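Local coordinates for protein rhodopsin (Rubrobacter xylanophilus, PDB 6KFQ) that probably works as a light-driven proton pump, a heat-stable seven-helix membrane protein that carries retinal as its chromophore, at residues A[148-153]-A[162-167]; A[98-103]-A[142-147]. All coordinates share one frame; numbering follows the deposited sequence.

Interaction 1 (A[148-153]-A[162-167]); sequences RLFAEA and QIFRTL. With SO4 (sulfate ion), chain S.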
loop_
_atom_site.group_PDB
_atom_site.type_symbol
_atom_site.label_atom_id
_atom_site.label_comp_id
_atom_site.label_asym_id
_atom_site.label_seq_id
_atom_site.Cartn_x
_atom_site.Cartn_y
_atom_site.Cartn_z
ATOM N N ARG A 148 1.168 14.390 -12.174
ATOM C CA ARG A 148 1.827 15.383 -11.331
ATOM C C ARG A 148 3.179 14.929 -10.805
ATOM O O ARG A 148 4.177 15.636 -10.973
ATOM C CB ARG A 148 0.918 15.747 -10.152
ATOM C CG ARG A 148 1.519 16.739 -9.176
ATOM C CD ARG A 148 1.664 18.120 -9.796
ATOM N NE ARG A 148 2.250 19.053 -8.846
ATOM C CZ ARG A 148 1.546 19.814 -8.021
ATOM N NH1 ARG A 148 0.219 19.770 -8.043
ATOM N NH2 ARG A 148 2.169 20.629 -7.182
ATOM N N LEU A 149 3.250 13.760 -10.165
ATOM C CA LEU A 149 4.480 13.416 -9.452
ATOM C C LEU A 149 5.609 13.025 -10.394
ATOM O O LEU A 149 6.776 13.291 -10.084
ATOM C CB LEU A 149 4.218 12.306 -8.437
ATOM C CG LEU A 149 3.409 12.725 -7.211
ATOM C CD1 LEU A 149 3.345 11.591 -6.200
ATOM C CD2 LEU A 149 3.992 13.985 -6.593
ATOM N N PHE A 150 5.309 12.389 -11.533
ATOM C CA PHE A 150 6.382 12.088 -12.479
ATOM C C PHE A 150 7.022 13.369 -12.991
ATOM O O PHE A 150 8.242 13.433 -13.183
ATOM C CB PHE A 150 5.859 11.249 -13.646
ATOM C CG PHE A 150 5.897 9.764 -13.395
ATOM C CD1 PHE A 150 4.838 9.129 -12.770
ATOM C CD2 PHE A 150 7.000 9.006 -13.781
ATOM C CE1 PHE A 150 4.864 7.759 -12.530
ATOM C CE2 PHE A 150 7.034 7.634 -13.549
ATOM C CZ PHE A 150 5.962 7.011 -12.924
ATOM N N ALA A 151 6.212 14.402 -13.216
ATOM C CA ALA A 151 6.763 15.675 -13.660
ATOM C C ALA A 151 7.576 16.336 -12.555
ATOM O O ALA A 151 8.658 16.874 -12.812
ATOM C CB ALA A 151 5.638 16.596 -14.133
ATOM N N GLU A 152 7.067 16.307 -11.322
ATOM C CA GLU A 152 7.806 16.881 -10.204
ATOM C C GLU A 152 9.142 16.178 -10.009
ATOM O O GLU A 152 10.176 16.832 -9.833
ATOM C CB GLU A 152 6.969 16.793 -8.933
ATOM C CG GLU A 152 5.708 17.656 -8.974
ATOM C CD GLU A 152 5.968 19.072 -8.511
ATOM O OE1 GLU A 152 7.133 19.388 -8.181
ATOM O OE2 GLU A 152 4.999 19.865 -8.466
ATOM N N ALA A 153 9.138 14.843 -10.048
ATOM C CA ALA A 153 10.362 14.092 -9.784
ATOM C C ALA A 153 11.425 14.331 -10.849
ATOM O O ALA A 153 12.622 14.166 -10.578
ATOM C CB ALA A 153 10.041 12.599 -9.682
ATOM N N GLN A 162 15.426 8.689 -10.363
ATOM C CA GLN A 162 15.532 7.278 -10.732
ATOM C C GLN A 162 14.806 6.381 -9.736
ATOM O O GLN A 162 14.079 5.457 -10.131
ATOM C CB GLN A 162 17.008 6.882 -10.854
ATOM C CG GLN A 162 17.221 5.414 -11.189
ATOM C CD GLN A 162 18.690 5.038 -11.240
ATOM O OE1 GLN A 162 19.561 5.897 -11.390
ATOM N NE2 GLN A 162 18.972 3.750 -11.114
ATOM N N ILE A 163 14.981 6.624 -8.433
ATOM C CA ILE A 163 14.298 5.781 -7.461
ATOM C C ILE A 163 12.805 6.075 -7.464
ATOM O O ILE A 163 11.977 5.166 -7.322
ATOM C CB ILE A 163 14.903 5.935 -6.052
ATOM C CG1 ILE A 163 14.217 4.953 -5.086
ATOM C CG2 ILE A 163 14.735 7.352 -5.543
ATOM C CD1 ILE A 163 14.299 3.490 -5.526
ATOM N N PHE A 164 12.430 7.341 -7.643
ATOM C CA PHE A 164 11.010 7.631 -7.767
ATOM C C PHE A 164 10.391 6.825 -8.901
ATOM O O PHE A 164 9.353 6.178 -8.730
ATOM C CB PHE A 164 10.747 9.113 -8.013
ATOM C CG PHE A 164 9.300 9.361 -8.336
ATOM C CD1 PHE A 164 8.367 9.447 -7.316
ATOM C CD2 PHE A 164 8.856 9.384 -9.651
ATOM C CE1 PHE A 164 7.009 9.617 -7.599
ATOM C CE2 PHE A 164 7.507 9.549 -9.938
ATOM C CZ PHE A 164 6.585 9.659 -8.906
ATOM N N ARG A 165 11.008 6.880 -10.080
ATOM C CA ARG A 165 10.441 6.191 -11.233
ATOM C C ARG A 165 10.338 4.695 -10.979
ATOM O O ARG A 165 9.334 4.066 -11.334
ATOM C CB ARG A 165 11.283 6.490 -12.471
ATOM C CG ARG A 165 11.072 7.909 -12.980
ATOM C CD ARG A 165 12.198 8.364 -13.886
ATOM N NE ARG A 165 12.082 9.787 -14.191
ATOM C CZ ARG A 165 13.084 10.542 -14.628
ATOM N NH1 ARG A 165 14.286 10.010 -14.803
ATOM N NH2 ARG A 165 12.887 11.830 -14.879
ATOM N N THR A 166 11.357 4.117 -10.343
ATOM C CA THR A 166 11.319 2.696 -10.023
ATOM C C THR A 166 10.175 2.376 -9.070
ATOM O O THR A 166 9.405 1.438 -9.304
ATOM C CB THR A 166 12.656 2.260 -9.430
ATOM O OG1 THR A 166 13.668 2.395 -10.428
ATOM C CG2 THR A 166 12.580 0.809 -8.968
ATOM N N LEU A 167 10.051 3.142 -7.981
ATOM C CA LEU A 167 9.000 2.861 -7.009
ATOM C C LEU A 167 7.620 3.152 -7.582
ATOM O O LEU A 167 6.646 2.459 -7.257
ATOM C CB LEU A 167 9.231 3.676 -5.744
ATOM C CG LEU A 167 10.489 3.314 -4.948
ATOM C CD1 LEU A 167 10.571 4.193 -3.719
ATOM C CD2 LEU A 167 10.495 1.841 -4.573
HETATM S S SO4 S . -0.590 22.098 -4.987
HETATM O O1 SO4 S . -1.200 21.431 -6.131
HETATM O O2 SO4 S . -0.923 21.421 -3.740
HETATM O O3 SO4 S . 0.860 22.099 -5.175
HETATM O O4 SO4 S . -1.053 23.482 -4.895
HETATM O O HOH W 1 9.775 11.220 -14.012
#

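Interaction 2 (A[98-103]-A[142-147]); sequences VTFIAS and LYLLVS. With MPG ([(Z)-octadec-9-enyl] (2R)-2,3-bis(oxidanyl)propanoate), chain C; MPG ([(Z)-octadec-9-enyl] (2R)-2,3-bis(oxidanyl)propanoate), chain O; SO4 (sulfate ion), chain S.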
loop_
_atom_site.group_PDB
_atom_site.type_symbol
_atom_site.label_atom_id
_atom_site.label_comp_id
_atom_site.label_asym_id
_atom_site.label_seq_id
_atom_site.Cartn_x
_atom_site.Cartn_y
_atom_site.Cartn_z
ATOM N N VAL A 98 0.158 21.101 -0.156
ATOM C CA VAL A 98 -0.826 20.494 0.737
ATOM C C VAL A 98 -2.063 20.061 -0.041
ATOM O O VAL A 98 -2.566 18.945 0.134
ATOM C CB VAL A 98 -1.185 21.459 1.878
ATOM C CG1 VAL A 98 -2.390 20.930 2.648
ATOM C CG2 VAL A 98 0.007 21.631 2.804
ATOM N N THR A 99 -2.562 20.933 -0.924
ATOM C CA THR A 99 -3.781 20.618 -1.668
ATOM C C THR A 99 -3.616 19.347 -2.493
ATOM O O THR A 99 -4.501 18.481 -2.504
ATOM C CB THR A 99 -4.177 21.799 -2.558
ATOM O OG1 THR A 99 -4.454 22.938 -1.736
ATOM C CG2 THR A 99 -5.427 21.466 -3.374
ATOM N N PHE A 100 -2.487 19.208 -3.190
ATOM C CA PHE A 100 -2.264 17.985 -3.953
ATOM C C PHE A 100 -2.182 16.772 -3.035
ATOM O O PHE A 100 -2.818 15.742 -3.289
ATOM C CB PHE A 100 -0.995 18.095 -4.800
ATOM C CG PHE A 100 -0.624 16.803 -5.464
ATOM C CD1 PHE A 100 -1.216 16.431 -6.658
ATOM C CD2 PHE A 100 0.283 15.940 -4.872
ATOM C CE1 PHE A 100 -0.899 15.232 -7.261
ATOM C CE2 PHE A 100 0.606 14.720 -5.465
ATOM C CZ PHE A 100 0.025 14.368 -6.661
ATOM N N ILE A 101 -1.388 16.873 -1.963
ATOM C CA ILE A 101 -1.162 15.718 -1.096
ATOM C C ILE A 101 -2.458 15.299 -0.410
ATOM O O ILE A 101 -2.787 14.108 -0.355
ATOM C CB ILE A 101 -0.045 16.023 -0.079
ATOM C CG1 ILE A 101 1.288 16.174 -0.809
ATOM C CG2 ILE A 101 0.074 14.892 0.956
ATOM C CD1 ILE A 101 2.452 16.624 0.085
ATOM N N ALA A 102 -3.220 16.265 0.108
ATOM C CA ALA A 102 -4.497 15.931 0.732
ATOM C C ALA A 102 -5.467 15.344 -0.288
ATOM O O ALA A 102 -6.229 14.422 0.028
ATOM C CB ALA A 102 -5.100 17.169 1.400
ATOM N N SER A 103 -5.456 15.870 -1.515
ATOM C CA SER A 103 -6.316 15.330 -2.565
ATOM C C SER A 103 -5.953 13.891 -2.883
ATOM O O SER A 103 -6.829 13.026 -2.998
ATOM C CB SER A 103 -6.210 16.178 -3.831
ATOM O OG SER A 103 -6.722 17.474 -3.606
ATOM N N LEU A 142 -4.026 6.963 -9.532
ATOM C CA LEU A 142 -3.037 6.720 -10.579
ATOM C C LEU A 142 -2.810 7.972 -11.406
ATOM O O LEU A 142 -1.670 8.308 -11.751
ATOM C CB LEU A 142 -3.502 5.576 -11.478
ATOM C CG LEU A 142 -3.753 4.231 -10.817
ATOM C CD1 LEU A 142 -4.393 3.295 -11.827
ATOM C CD2 LEU A 142 -2.440 3.637 -10.287
ATOM N N TYR A 143 -3.895 8.687 -11.704
ATOM C CA TYR A 143 -3.812 9.887 -12.524
ATOM C C TYR A 143 -3.007 10.982 -11.839
ATOM O O TYR A 143 -2.189 11.653 -12.479
ATOM C CB TYR A 143 -5.224 10.393 -12.832
ATOM C CG TYR A 143 -5.258 11.581 -13.754
ATOM C CD1 TYR A 143 -5.208 12.882 -13.259
ATOM C CD2 TYR A 143 -5.343 11.405 -15.123
ATOM C CE1 TYR A 143 -5.236 13.976 -14.117
ATOM C CE2 TYR A 143 -5.371 12.484 -15.978
ATOM C CZ TYR A 143 -5.311 13.764 -15.473
ATOM O OH TYR A 143 -5.352 14.831 -16.344
ATOM N N LEU A 144 -3.263 11.221 -10.549
ATOM C CA LEU A 144 -2.483 12.239 -9.857
ATOM C C LEU A 144 -1.025 11.824 -9.790
ATOM O O LEU A 144 -0.120 12.649 -9.966
ATOM C CB LEU A 144 -3.044 12.478 -8.457
ATOM C CG LEU A 144 -4.398 13.201 -8.486
ATOM C CD1 LEU A 144 -4.887 13.476 -7.075
ATOM C CD2 LEU A 144 -4.284 14.485 -9.261
ATOM N N LEU A 145 -0.784 10.534 -9.577
ATOM C CA LEU A 145 0.585 10.036 -9.536
ATOM C C LEU A 145 1.289 10.259 -10.869
ATOM O O LEU A 145 2.439 10.716 -10.910
ATOM C CB LEU A 145 0.571 8.552 -9.162
ATOM C CG LEU A 145 1.922 7.839 -9.094
ATOM C CD1 LEU A 145 2.812 8.450 -8.021
ATOM C CD2 LEU A 145 1.715 6.350 -8.848
ATOM N N VAL A 146 0.612 9.950 -11.974
ATOM C CA VAL A 146 1.277 9.987 -13.271
ATOM C C VAL A 146 1.372 11.414 -13.795
ATOM O O VAL A 146 2.418 11.829 -14.309
ATOM C CB VAL A 146 0.553 9.061 -14.265
ATOM C CG1 VAL A 146 1.027 9.324 -15.684
ATOM C CG2 VAL A 146 0.777 7.603 -13.888
ATOM N N SER A 147 0.296 12.192 -13.668
ATOM C CA SER A 147 0.269 13.516 -14.281
ATOM C C SER A 147 1.060 14.550 -13.490
ATOM O O SER A 147 1.568 15.511 -14.074
ATOM C CB SER A 147 -1.178 13.990 -14.437
ATOM O OG SER A 147 -1.771 14.188 -13.166
HETATM C C2 MPG C . -1.409 11.934 -17.799
HETATM C C3 MPG C . -2.614 11.035 -17.957
HETATM C C4 MPG C . -2.546 9.793 -17.100
HETATM C C5 MPG C . -3.798 8.942 -17.113
HETATM C C6 MPG C . -3.829 7.890 -16.026
HETATM C C7 MPG C . -5.150 7.143 -15.896
HETATM C C8 MPG C . -5.393 6.111 -16.954
HETATM C C9 MPG C . -6.763 5.512 -16.874
HETATM C C10 MPG C . -7.090 4.278 -16.600
HETATM C C11 MPG C . -6.192 3.148 -16.205
HETATM C C12 MPG C . -6.518 2.608 -14.847
HETATM C C13 MPG C . -6.415 1.097 -14.718
HETATM C C14 MPG C . -7.137 0.550 -13.515
HETATM C C15 MPG C . -7.464 -0.918 -13.598
HETATM C C16 MPG C . -8.551 -1.357 -12.650
HETATM C C17 MPG C . -8.986 -2.791 -12.812
HETATM C C18 MPG C . -10.181 -3.166 -11.969
HETATM C C2 MPG O . -9.719 25.131 3.922
HETATM C C3 MPG O . -9.247 25.890 2.707
HETATM C C4 MPG O . -8.117 25.214 1.964
HETATM C C5 MPG O . -8.478 23.893 1.319
HETATM C C6 MPG O . -7.461 23.406 0.311
HETATM C C7 MPG O . -7.812 22.093 -0.378
HETATM C C8 MPG O . -7.787 20.892 0.516
HETATM C C9 MPG O . -8.078 19.611 -0.203
HETATM C C10 MPG O . -9.121 18.857 0.028
HETATM C C11 MPG O . -9.492 17.568 -0.637
HETATM C C12 MPG O . -9.769 16.464 0.337
HETATM C C13 MPG O . -10.758 16.842 1.429
HETATM C C14 MPG O . -11.107 15.726 2.383
HETATM C C15 MPG O . -11.979 14.649 1.789
HETATM C C16 MPG O . -12.270 13.508 2.734
HETATM C C17 MPG O . -13.150 12.416 2.174
HETATM C C18 MPG O . -13.313 11.239 3.109
HETATM C C1 MPG O . -8.701 25.052 5.020
HETATM S S SO4 S . -0.590 22.098 -4.987
HETATM O O1 SO4 S . -1.200 21.431 -6.131
HETATM O O2 SO4 S . -0.923 21.421 -3.740
HETATM O O3 SO4 S . 0.860 22.099 -5.175
HETATM O O4 SO4 S . -1.053 23.482 -4.895
#

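Interaction 1 (A[148-153]-A[162-167])
Phe-164 drives the edge of its ring into the face of Phe-150, a T-shaped aromatic pair that joins the end of helix 124-153 to an early part of helix 158-184 in this seven-helix rhodopsin, the two segments running nearly antiparallel. One aromatic side chain here meets three residues of the neighbouring helix. Its CB lies 3.9 Å from CB of Ala-153, and the first torsion (chi1 172°) sets CG opposite the backbone N, throwing the ring across the interface. Farther out, CD2 presses on the same methyl, Ala-153 CB, at 3.4 Å. The next atom, CE2, sits over the centre of the Phe-150 ring, 3.7 Å above its plane. The planes stand 78° apart, and CG of Phe-150 lies at the edge of the Phe-164 ring, in its plane. At the tip, CZ meets CB of Leu-149 at 3.6 Å, and CE1 lies near the same CB. Ala-90 of helix 70-90 touches both Leu-149 and Phe-164, and a lipid-like ligand touches Phe-150.

Arg-148 turns from this apolar surface. Its NE and NH2 hold a single Glu-152 oxygen side-on, while NH1 and NH2 each bond a different oxygen of a sulfate ion, probably left by the crystallisation liquor. The anion and the carboxylate together would tend to fix the guanidinium's rotation, and the other carboxylate oxygen of Glu-152 pairs with Arg-155. Arg-165 lays its CG obliquely against Phe-150, its chain extended from CG to NE. Water 1 then completes a polar bridge, accepting from Arg-165 NE at 2.7 Å and donating to Phe-150 O at 2.8 Å.

Interaction 2 (A[98-103]-A[142-147])
The carbonyl oxygen of Thr-99 is gripped twice by Ser-103, which also touches Leu-144 across the contact: Ser-103 OG donates at 2.7 Å from one face of the carbonyl plane, and its backbone N from the other. The hydroxyl thus donates within its own helix, and Ser-103 offers Leu-144 mainly carbon, CB to CD1 at 4.4 Å. On the 98-103 side Phe-100 carries most of the contact; Leu-144 answers it from the other helix. A chi1 of 172° points the ring away from its own backbone N and over to helix 124-153, where CE1 comes within 3.7 Å of Leu-144 CB and CZ draws as near to the Leu-144 carbonyl oxygen. The ring and the leucine chain run alongside each other, pointing opposite ways. Replacing the ring by an alanine here would probably strip Leu-144 of its main partner and open a gap between the helices. The backbone N of Phe-100, in the first turn of helix 98-120, donates to sulfate O2 at 2.8 Å, an anion placed where the helix dipole would be expected to welcome it. On helix 124-153, Ser-147 OG likewise bonds Tyr-143 O, and an MPG chain runs along the surface made by Leu-142, Tyr-143, Val-146 and Ser-147, with its C5 3.5 Å from Tyr-143 CD2. Helices 98-120 and 124-153 thus pack as neighbours in the seven-helix bundle of a microbial rhodopsin, the lipid-like chain lying on the outer side of helix 124-153.

Both interactions draw on helix 124-153, in adjoining turns, so that this helix is tied to helix 98-120 by interaction 2 and to helix 158-184 by interaction 1. Their centres lie 13 Å apart on the same side of the chain's centre, and along the sequence interaction 2 closes before interaction 1 opens. They also meet directly: Arg-148 CG packs 3.4 Å from Phe-100 CE1, and Leu-149 CD2 lies 3.6 Å from Phe-100 CE2. One sulfate ion is shared by the two. The example illustrates how three consecutive helices, 98-120, 124-153 and 158-184, can be joined in series by side-chain packing, here toward one end of the bundle.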